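PDB 3H6E: carbohydrate kinase, FGGY from Novosphingobium aromaticivorans, which probably phosphorylates a carbohydrate, with ATP as the likely phosphate donor, as a kinase of the FGGY family. Local coordinates for residues I11-T16 with P51-W56; I38-D43 with A90-D95; G80-T85 with A153-W158; S131-L136 with D142-A147. All blocks are in the same frame, centred on the assembly; numbering follows the deposited sequence.

Contact 1: residues I11-T16 with P51-W56; sequences IDLGKT and PDTGRW
Leu13 meets Thr53 and Trp56 where the first strand of an actin-like ATPase fold, 9-13, packs against helix 50-63, which comes after the meander 9-36 and the small hairpin 40-47. One branch of the leucine does all the touching. Its CD2 lies 3.6 Å from CG2 of Thr53, the two side chains sliding past each other in opposite directions, and the same methyl reaches the edge of the Trp56 indole, near the ring plane, at 4.4 Å from CZ3. A beta-branched threonine suits this place because it has a methyl for the leucine and a hydroxyl that bonds back to the residue just before the helix: chi1 of -70° puts OG1 beside the backbone N and CG2 anti to it, and OG1 binds the backbone O of Asp49. In the next shell, Trp56 rests on Ser18 and Val20 of the neighbouring strand 17-23, and Trp156 of helix 152-159 covers both Leu13 and Thr53. Leu13 is also the centre of an inverse gamma turn at the strand end, where the chain leaves for the loop of Gly14 to Thr16. Farther round the helix, Asp52 is shared between two arginines. OD2 forms a salt bridge with Arg35, and OD1 lies in the plane of the Arg55 guanidinium, at its edge, 3.0 Å from NH1; this bond is weak, its N-H...O angle only 122°, and Pro51 O sits 3.8 Å above the guanidinium plane.

Contact 2: residues I38-D43 with A90-D95; sequences IPLEID and AFPPLD
Leu40 and Pro92 meet at about a right angle, the CD2 methyl of the leucine abutting the CB-CG edge of the proline ring. CD2 of Leu40 is 3.6 Å from Pro92 CG and 3.8 Å from Pro92 CB, so a single methyl touches two neighbouring ring carbons. The leucine reaches them because its CG stands anti to the backbone N (chi1 -179°), extending the branch from a backbone whose CA is still 8.3 Å from the CA of Pro92. A proline suits the other side: its compact, rigid ring offers hydrocarbon on an irregular chain that has neither helix nor strand. Beside this pair, Pro39 CB comes within 4.4 Å of Asp95 OD2, a looser approach. The carboxylate has its stronger ties elsewhere, since OD1 takes the backbone N of Glu97 and forms a salt bridge with Lys15. Both segments belong with strand 46-47: 40-41 pairs with it as a small antiparallel hairpin, while the 90-95 loop bonds to it through Asp95 to Arg46 and through Pro92 O to Arg47 NE. The Leu40-Pro92 pair is apolar and rests on close, non-directional packing, whereas the bonds to Arg46 and Arg47 are directional.

Contact 3: residues G80-T85 with A153-W158; sequences GIAALT and AQYWAW
This is a buried strand-to-helix contact, in which strand 81-85, the middle member of a three-stranded antiparallel sheet, packs against helix 152-159. Their short segments lie 8.4 Å apart at closest approach, with directions 39° apart. The strand and helix repeats set the spacing of the contacting residues: 82 and 84 on the strand, 155 and 158 on the helix. Leu84 carries most of the contact. Its CD1 sits over the face of Trp158, 3.7 Å from the centroid of the five-membered ring and 18° off its normal, a CH-pi interaction. The other methyl, CD2, approaches the benzene part of the indole at 4.1 Å from CH2 and also lies at the edge of the Tyr155 ring, 4.3 Å from CE1. The branched leucine can thus serve two aromatic rings at once. Trp158 swings out to it because its CG stands anti to the backbone N (chi1 160°). Ala82, two residues earlier, faces the helix with only a methyl, 4.0 Å from Tyr155 CD1; so small a residue suits the place where the backbones come nearest, Ala82 CA being 6.6 Å from Tyr155 CA. Ile81, by contrast, touches helix 129-139. Dispersion and the attraction of aliphatic C-H groups for a pi face supply the cohesion here, well suited to a buried seam.

Contact 4: residues S131-L136 with D142-A147; sequences SQLWWL and DVMANA
Two successive helices, 129-139 and 141-145, fold back on each other through a very short connection, and Met144 of the second fills the angle against Leu136 and Leu133 of the first. Met144 is present as selenomethionine. Its CG lies 3.5 Å from the backbone O of Leu136 and 4.1 Å from Leu136 CB, and SE is equally 4.1 Å from that CB, so the start of the leucine and its backbone carbonyl receive the side chain. The chain then bends at both later torsions, chi2 -40° and chi3 -63°, which curls it round; CE makes a loose approach to Leu133 CD1, at 4.5 Å. A long, unbranched and flexible residue suits this place, since it can follow the helix surface from Leu136 toward Leu133, one turn back. Leucines suit the other side because, spaced by three, they fall on the same flank of the helix. Leu149 of strand 148-151 touches both Leu133 and Met144, and Phe91 packs on Leu136 and Met144. All three contacting residues are buried. The arrangement is that of two consecutive helices joined by a short turn, packed on strands 81-85 and 148-151 of the small antiparallel sheet.

The four contacts are linked in one connected region. Contacts 1 and 2 meet where Pro51 CD lies 4.2 Å from Pro92 CG, and contacts 1 and 3 where Gly54 N is 3.7 Å from Trp156 CH2. Contact 2 joins contact 3 through a probable hydrogen bond from Ala90 N to Ala83 O, 2.8 Å, and contact 4 where Leu94 CD1 is 3.8 Å from Leu136 CD2. Ala83 CB and Ala147 CB, 4.0 Å apart, tie contacts 3 and 4. Contacts 1 and 4, with centres about 23 Å apart, do not touch. By analogy with relatives, the loop after strand 9-13 in contact 1 probably lies near the phosphate-binding region.

Contact 1: residues I11-T16 with P51-W56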
# COMPACT_ATOMS: atom_id res chain seq x y z
N ILE A 11 4.65 -16.04 0.19
CA ILE A 11 4.06 -15.88 1.51
C ILE A 11 3.69 -14.42 1.74
O ILE A 11 4.57 -13.56 1.84
CB ILE A 11 5.00 -16.37 2.62
CG1 ILE A 11 6.45 -16.23 2.18
CG2 ILE A 11 4.71 -17.82 2.95
CD1 ILE A 11 7.42 -17.05 3.01
N ASP A 12 2.39 -14.14 1.80
CA ASP A 12 1.91 -12.77 1.95
C ASP A 12 1.28 -12.57 3.32
O ASP A 12 0.07 -12.73 3.49
CB ASP A 12 0.91 -12.42 0.85
CG ASP A 12 0.61 -10.94 0.79
OD1 ASP A 12 0.82 -10.25 1.81
OD2 ASP A 12 0.17 -10.47 -0.28
N LEU A 13 2.11 -12.20 4.29
CA LEU A 13 1.66 -12.02 5.65
C LEU A 13 1.23 -10.57 5.90
O LEU A 13 1.93 -9.80 6.56
CB LEU A 13 2.76 -12.46 6.60
CG LEU A 13 3.22 -13.86 6.17
CD1 LEU A 13 4.66 -14.15 6.54
CD2 LEU A 13 2.28 -14.94 6.72
N GLY A 14 0.08 -10.21 5.34
CA GLY A 14 -0.45 -8.87 5.46
C GLY A 14 -0.99 -8.58 6.85
O GLY A 14 -0.80 -9.36 7.78
N LYS A 15 -1.70 -7.46 6.97
CA LYS A 15 -2.17 -7.02 8.28
C LYS A 15 -3.44 -7.74 8.73
O LYS A 15 -3.56 -8.10 9.90
CB LYS A 15 -2.37 -5.50 8.30
CG LYS A 15 -2.50 -4.92 9.70
CD LYS A 15 -1.50 -5.56 10.65
CE LYS A 15 -1.40 -4.78 11.96
NZ LYS A 15 -2.73 -4.57 12.59
N THR A 16 -4.37 -7.94 7.81
CA THR A 16 -5.63 -8.60 8.15
C THR A 16 -5.70 -10.04 7.61
O THR A 16 -6.38 -10.89 8.18
CB THR A 16 -6.85 -7.80 7.65
OG1 THR A 16 -6.96 -7.88 6.23
CG2 THR A 16 -6.73 -6.33 8.06
N PRO A 51 5.36 -16.09 16.35
CA PRO A 51 5.60 -17.51 16.64
C PRO A 51 4.53 -18.38 15.99
O PRO A 51 4.84 -19.36 15.33
CB PRO A 51 5.47 -17.58 18.16
CG PRO A 51 5.73 -16.20 18.64
CD PRO A 51 5.20 -15.29 17.57
N ASP A 52 3.27 -17.99 16.18
CA ASP A 52 2.14 -18.79 15.74
C ASP A 52 1.98 -18.82 14.22
O ASP A 52 1.64 -19.85 13.65
CB ASP A 52 0.86 -18.28 16.40
CG ASP A 52 -0.33 -19.16 16.11
OD1 ASP A 52 -0.27 -20.36 16.43
OD2 ASP A 52 -1.32 -18.63 15.58
N THR A 53 2.21 -17.68 13.57
CA THR A 53 2.13 -17.63 12.12
C THR A 53 3.22 -18.50 11.51
O THR A 53 3.00 -19.15 10.48
CB THR A 53 2.25 -16.19 11.59
OG1 THR A 53 1.07 -15.46 11.94
CG2 THR A 53 2.41 -16.19 10.08
N GLY A 54 4.38 -18.50 12.14
CA GLY A 54 5.48 -19.35 11.72
C GLY A 54 5.05 -20.80 11.67
O GLY A 54 5.45 -21.55 10.78
N ARG A 55 4.23 -21.19 12.64
CA ARG A 55 3.70 -22.55 12.68
C ARG A 55 2.74 -22.81 11.52
O ARG A 55 2.99 -23.67 10.68
CB ARG A 55 3.02 -22.84 14.02
CG ARG A 55 3.94 -22.64 15.21
CD ARG A 55 3.26 -23.01 16.52
NE ARG A 55 3.90 -22.37 17.66
CZ ARG A 55 3.36 -21.37 18.35
NH1 ARG A 55 2.17 -20.90 18.02
NH2 ARG A 55 4.02 -20.84 19.38
N TRP A 56 1.64 -22.05 11.47
CA TRP A 56 0.66 -22.22 10.41
C TRP A 56 1.31 -22.39 9.04
O TRP A 56 0.89 -23.22 8.23
CB TRP A 56 -0.32 -21.05 10.36
CG TRP A 56 -1.18 -21.04 9.12
CD1 TRP A 56 -2.23 -21.87 8.84
CD2 TRP A 56 -1.06 -20.15 7.99
NE1 TRP A 56 -2.77 -21.56 7.61
CE2 TRP A 56 -2.07 -20.51 7.07
CE3 TRP A 56 -0.21 -19.10 7.67
CZ2 TRP A 56 -2.25 -19.85 5.86
CZ3 TRP A 56 -0.38 -18.44 6.46
CH2 TRP A 56 -1.40 -18.82 5.57

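Contact 2: residues I38-D43 with A90-D95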
# COMPACT_ATOMS: atom_id res chain seq x y z
N ILE A 38 -4.89 -12.87 13.75
CA ILE A 38 -5.38 -12.46 15.06
C ILE A 38 -4.25 -11.84 15.89
O ILE A 38 -3.12 -12.32 15.87
CB ILE A 38 -6.01 -13.64 15.84
CG1 ILE A 38 -5.00 -14.28 16.79
CG2 ILE A 38 -6.59 -14.66 14.87
CD1 ILE A 38 -5.54 -15.49 17.53
N PRO A 39 -4.56 -10.75 16.62
CA PRO A 39 -3.57 -10.06 17.45
C PRO A 39 -3.11 -10.93 18.61
O PRO A 39 -3.79 -11.88 18.99
CB PRO A 39 -4.33 -8.84 17.96
CG PRO A 39 -5.48 -8.66 17.02
CD PRO A 39 -5.86 -10.05 16.61
N LEU A 40 -1.96 -10.58 19.18
CA LEU A 40 -1.40 -11.31 20.31
C LEU A 40 -1.24 -10.37 21.50
O LEU A 40 -0.55 -9.35 21.41
CB LEU A 40 -0.03 -11.89 19.94
CG LEU A 40 0.70 -12.69 21.02
CD1 LEU A 40 0.62 -14.18 20.71
CD2 LEU A 40 2.15 -12.25 21.11
N GLU A 41 -1.89 -10.70 22.61
CA GLU A 41 -1.78 -9.89 23.82
C GLU A 41 -0.52 -10.28 24.60
O GLU A 41 -0.14 -11.45 24.64
CB GLU A 41 -3.03 -10.04 24.68
CG GLU A 41 -3.37 -8.80 25.48
CD GLU A 41 -3.56 -7.58 24.59
OE1 GLU A 41 -3.57 -7.72 23.35
OE2 GLU A 41 -3.69 -6.46 25.15
N ILE A 42 0.12 -9.29 25.23
CA ILE A 42 1.41 -9.54 25.86
C ILE A 42 1.60 -8.72 27.14
O ILE A 42 2.34 -9.13 28.03
CB ILE A 42 2.56 -9.26 24.86
CG1 ILE A 42 3.47 -10.49 24.70
CG2 ILE A 42 3.34 -8.02 25.27
CD1 ILE A 42 4.59 -10.57 25.72
N ASP A 43 0.93 -7.58 27.22
CA ASP A 43 0.96 -6.73 28.41
C ASP A 43 -0.23 -5.78 28.39
O ASP A 43 -0.32 -4.85 29.19
CB ASP A 43 2.25 -5.90 28.47
CG ASP A 43 3.43 -6.69 29.00
OD1 ASP A 43 3.65 -6.69 30.23
OD2 ASP A 43 4.14 -7.32 28.18
N ALA A 90 13.61 -11.72 19.35
CA ALA A 90 13.62 -11.18 20.70
C ALA A 90 12.22 -11.20 21.32
O ALA A 90 12.07 -11.39 22.53
CB ALA A 90 14.19 -9.77 20.70
N PHE A 91 11.21 -11.00 20.48
CA PHE A 91 9.82 -10.97 20.93
C PHE A 91 8.90 -10.71 19.73
O PHE A 91 9.36 -10.25 18.69
CB PHE A 91 9.61 -9.87 21.98
CG PHE A 91 10.13 -8.52 21.56
CD1 PHE A 91 11.20 -7.94 22.23
CD2 PHE A 91 9.56 -7.84 20.50
CE1 PHE A 91 11.68 -6.70 21.84
CE2 PHE A 91 10.03 -6.60 20.11
CZ PHE A 91 11.09 -6.03 20.78
N PRO A 92 7.61 -11.02 19.87
CA PRO A 92 6.69 -10.68 18.78
C PRO A 92 6.68 -9.17 18.53
O PRO A 92 6.63 -8.39 19.49
CB PRO A 92 5.33 -11.14 19.30
CG PRO A 92 5.65 -12.17 20.33
CD PRO A 92 6.92 -11.71 20.97
N PRO A 93 6.75 -8.75 17.26
CA PRO A 93 6.71 -7.33 16.90
C PRO A 93 5.40 -6.69 17.33
O PRO A 93 4.39 -7.37 17.48
CB PRO A 93 6.80 -7.35 15.37
CG PRO A 93 7.45 -8.65 15.05
CD PRO A 93 6.94 -9.61 16.08
N LEU A 94 5.44 -5.38 17.55
CA LEU A 94 4.26 -4.64 17.95
C LEU A 94 3.26 -4.57 16.80
O LEU A 94 3.64 -4.48 15.64
CB LEU A 94 4.64 -3.22 18.38
CG LEU A 94 5.37 -3.02 19.71
CD1 LEU A 94 6.52 -4.00 19.87
CD2 LEU A 94 5.86 -1.58 19.83
N ASP A 95 1.97 -4.62 17.14
CA ASP A 95 0.91 -4.33 16.20
C ASP A 95 0.95 -2.83 15.96
O ASP A 95 0.93 -2.06 16.92
CB ASP A 95 -0.44 -4.74 16.80
CG ASP A 95 -1.58 -4.66 15.80
OD1 ASP A 95 -1.78 -3.58 15.20
OD2 ASP A 95 -2.30 -5.67 15.64

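Contact 3: residues G80-T85 with A153-W158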
# COMPACT_ATOMS: atom_id res chain seq x y z
N GLY A 80 5.82 -2.68 10.27
CA GLY A 80 6.17 -3.83 11.09
C GLY A 80 7.68 -3.99 11.18
O GLY A 80 8.38 -4.03 10.17
N ILE A 81 8.18 -4.08 12.40
CA ILE A 81 9.61 -4.20 12.62
C ILE A 81 9.91 -5.33 13.60
O ILE A 81 9.18 -5.54 14.57
CB ILE A 81 10.20 -2.88 13.15
CG1 ILE A 81 11.73 -2.95 13.18
CG2 ILE A 81 9.63 -2.55 14.52
CD1 ILE A 81 12.36 -3.02 11.81
N ALA A 82 10.98 -6.07 13.33
CA ALA A 82 11.33 -7.22 14.16
C ALA A 82 12.75 -7.09 14.69
O ALA A 82 13.63 -6.56 14.02
CB ALA A 82 11.16 -8.51 13.37
N ALA A 83 12.96 -7.59 15.91
CA ALA A 83 14.26 -7.52 16.55
C ALA A 83 14.78 -8.92 16.90
O ALA A 83 14.05 -9.75 17.43
CB ALA A 83 14.19 -6.66 17.81
N LEU A 84 16.04 -9.16 16.58
CA LEU A 84 16.67 -10.44 16.89
C LEU A 84 17.79 -10.25 17.90
O LEU A 84 18.75 -9.53 17.63
CB LEU A 84 17.24 -11.08 15.62
CG LEU A 84 16.35 -11.10 14.38
CD1 LEU A 84 17.09 -11.71 13.20
CD2 LEU A 84 15.05 -11.85 14.65
N THR A 85 17.65 -10.87 19.06
CA THR A 85 18.70 -10.85 20.07
C THR A 85 19.42 -12.20 20.09
O THR A 85 18.78 -13.24 20.25
CB THR A 85 18.15 -10.54 21.48
OG1 THR A 85 17.22 -9.45 21.40
CG2 THR A 85 19.29 -10.15 22.41
N ALA A 153 8.52 -8.07 6.47
CA ALA A 153 8.61 -8.93 5.30
C ALA A 153 9.89 -9.76 5.30
O ALA A 153 9.87 -10.97 5.05
CB ALA A 153 8.51 -8.11 4.02
N GLN A 154 11.01 -9.10 5.58
CA GLN A 154 12.31 -9.75 5.58
C GLN A 154 12.45 -10.70 6.76
O GLN A 154 13.27 -11.62 6.74
CB GLN A 154 13.45 -8.73 5.61
CG GLN A 154 13.69 -8.06 4.27
CD GLN A 154 12.44 -7.41 3.73
OE1 GLN A 154 11.92 -7.81 2.69
NE2 GLN A 154 11.93 -6.40 4.44
N TYR A 155 11.64 -10.49 7.80
CA TYR A 155 11.72 -11.34 8.98
C TYR A 155 11.44 -12.77 8.59
O TYR A 155 12.04 -13.71 9.10
CB TYR A 155 10.74 -10.90 10.07
CG TYR A 155 10.55 -12.00 11.08
CD1 TYR A 155 11.52 -12.26 12.04
CD2 TYR A 155 9.43 -12.82 11.05
CE1 TYR A 155 11.37 -13.29 12.95
CE2 TYR A 155 9.27 -13.85 11.97
CZ TYR A 155 10.24 -14.07 12.92
OH TYR A 155 10.10 -15.09 13.83
N TRP A 156 10.50 -12.93 7.67
CA TRP A 156 10.07 -14.25 7.26
C TRP A 156 11.10 -14.91 6.35
O TRP A 156 11.22 -16.13 6.33
CB TRP A 156 8.69 -14.16 6.61
CG TRP A 156 7.68 -13.71 7.61
CD1 TRP A 156 7.07 -12.49 7.67
CD2 TRP A 156 7.22 -14.45 8.75
NE1 TRP A 156 6.23 -12.44 8.76
CE2 TRP A 156 6.30 -13.63 9.44
CE3 TRP A 156 7.47 -15.73 9.24
CZ2 TRP A 156 5.64 -14.05 10.59
CZ3 TRP A 156 6.82 -16.15 10.38
CH2 TRP A 156 5.92 -15.31 11.05
N ALA A 157 11.85 -14.09 5.62
CA ALA A 157 12.93 -14.60 4.79
C ALA A 157 14.13 -15.04 5.63
O ALA A 157 15.01 -15.73 5.14
CB ALA A 157 13.35 -13.57 3.74
N TRP A 158 14.15 -14.65 6.90
CA TRP A 158 15.20 -15.06 7.83
C TRP A 158 14.71 -16.27 8.62
O TRP A 158 15.50 -17.07 9.11
CB TRP A 158 15.56 -13.92 8.77
CG TRP A 158 16.26 -14.34 10.03
CD1 TRP A 158 17.60 -14.32 10.28
CD2 TRP A 158 15.65 -14.84 11.23
NE1 TRP A 158 17.87 -14.78 11.55
CE2 TRP A 158 16.68 -15.10 12.15
CE3 TRP A 158 14.32 -15.10 11.61
CZ2 TRP A 158 16.44 -15.61 13.43
CZ3 TRP A 158 14.08 -15.60 12.88
CH2 TRP A 158 15.13 -15.85 13.77

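Contact 4: residues S131-L136 with D142-A147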
# COMPACT_ATOMS: atom_id res chain seq x y z
N SER A 131 8.44 5.48 15.78
CA SER A 131 7.67 5.59 17.02
C SER A 131 7.77 4.31 17.85
O SER A 131 7.92 4.37 19.07
CB SER A 131 6.21 5.91 16.73
OG SER A 131 6.09 7.12 16.01
N GLN A 132 7.67 3.17 17.19
CA GLN A 132 7.79 1.88 17.87
C GLN A 132 9.17 1.74 18.48
O GLN A 132 9.31 1.43 19.66
CB GLN A 132 7.54 0.73 16.89
CG GLN A 132 6.20 0.76 16.21
CD GLN A 132 5.94 -0.51 15.42
OE1 GLN A 132 5.32 -0.47 14.36
NE2 GLN A 132 6.42 -1.63 15.94
N LEU A 133 10.20 1.95 17.66
CA LEU A 133 11.59 1.92 18.10
C LEU A 133 11.80 2.84 19.29
O LEU A 133 12.37 2.43 20.30
CB LEU A 133 12.52 2.31 16.95
CG LEU A 133 13.15 1.17 16.14
CD1 LEU A 133 12.32 -0.10 16.22
CD2 LEU A 133 13.39 1.58 14.69
N TRP A 134 11.34 4.08 19.17
CA TRP A 134 11.48 5.06 20.24
C TRP A 134 10.96 4.49 21.56
O TRP A 134 11.67 4.49 22.57
CB TRP A 134 10.69 6.33 19.90
CG TRP A 134 10.85 7.43 20.90
CD1 TRP A 134 10.02 7.72 21.94
CD2 TRP A 134 11.91 8.39 20.95
NE1 TRP A 134 10.50 8.80 22.64
CE2 TRP A 134 11.66 9.23 22.05
CE3 TRP A 134 13.05 8.63 20.17
CZ2 TRP A 134 12.50 10.30 22.39
CZ3 TRP A 134 13.88 9.68 20.51
CH2 TRP A 134 13.60 10.50 21.61
N TRP A 135 9.73 4.00 21.53
CA TRP A 135 9.10 3.41 22.70
C TRP A 135 9.88 2.19 23.17
O TRP A 135 10.29 2.12 24.33
CB TRP A 135 7.66 3.02 22.37
CG TRP A 135 6.83 2.70 23.57
CD1 TRP A 135 7.04 3.12 24.85
CD2 TRP A 135 5.64 1.91 23.59
NE1 TRP A 135 6.06 2.63 25.68
CE2 TRP A 135 5.18 1.88 24.93
CE3 TRP A 135 4.91 1.22 22.62
CZ2 TRP A 135 4.03 1.19 25.31
CZ3 TRP A 135 3.77 0.53 23.00
CH2 TRP A 135 3.34 0.52 24.34
N LEU A 136 10.10 1.24 22.27
CA LEU A 136 10.85 0.03 22.59
C LEU A 136 12.17 0.31 23.30
O LEU A 136 12.61 -0.46 24.14
CB LEU A 136 11.08 -0.80 21.33
CG LEU A 136 9.87 -1.59 20.84
CD1 LEU A 136 10.14 -2.21 19.48
CD2 LEU A 136 9.47 -2.65 21.85
N ASP A 142 18.11 -2.51 26.89
CA ASP A 142 19.26 -3.37 26.61
C ASP A 142 19.03 -4.25 25.40
O ASP A 142 19.88 -4.34 24.51
CB ASP A 142 19.60 -4.22 27.84
CG ASP A 142 19.86 -3.39 29.08
OD1 ASP A 142 19.86 -3.96 30.20
OD2 ASP A 142 20.05 -2.16 28.95
N VAL A 143 17.87 -4.91 25.37
CA VAL A 143 17.53 -5.80 24.28
C VAL A 143 17.53 -5.09 22.92
O VAL A 143 17.77 -5.72 21.89
CB VAL A 143 16.17 -6.50 24.52
CG1 VAL A 143 15.72 -7.27 23.28
CG2 VAL A 143 16.26 -7.41 25.74
N MSE A 144 17.26 -3.79 22.92
CA MSE A 144 17.25 -3.02 21.67
C MSE A 144 18.67 -2.68 21.20
O MSE A 144 18.92 -2.60 19.99
CB MSE A 144 16.43 -1.74 21.81
CG MSE A 144 14.94 -1.96 21.99
SE MSE A 144 14.24 -3.39 20.87
CE MSE A 144 14.60 -2.64 19.10
N ALA A 145 19.58 -2.49 22.14
CA ALA A 145 20.96 -2.14 21.80
C ALA A 145 21.76 -3.34 21.29
O ALA A 145 22.74 -3.18 20.56
CB ALA A 145 21.65 -1.51 23.00
N ASN A 146 21.34 -4.54 21.67
CA ASN A 146 21.98 -5.77 21.22
C ASN A 146 21.26 -6.33 20.00
O ASN A 146 21.64 -7.37 19.46
CB ASN A 146 21.97 -6.82 22.33
CG ASN A 146 22.66 -6.34 23.60
OD1 ASN A 146 22.34 -6.78 24.70
ND2 ASN A 146 23.62 -5.43 23.44
N ALA A 147 20.22 -5.62 19.57
CA ALA A 147 19.31 -6.16 18.58
C ALA A 147 19.77 -5.93 17.14
O ALA A 147 20.39 -4.92 16.83
CB ALA A 147 17.92 -5.59 18.78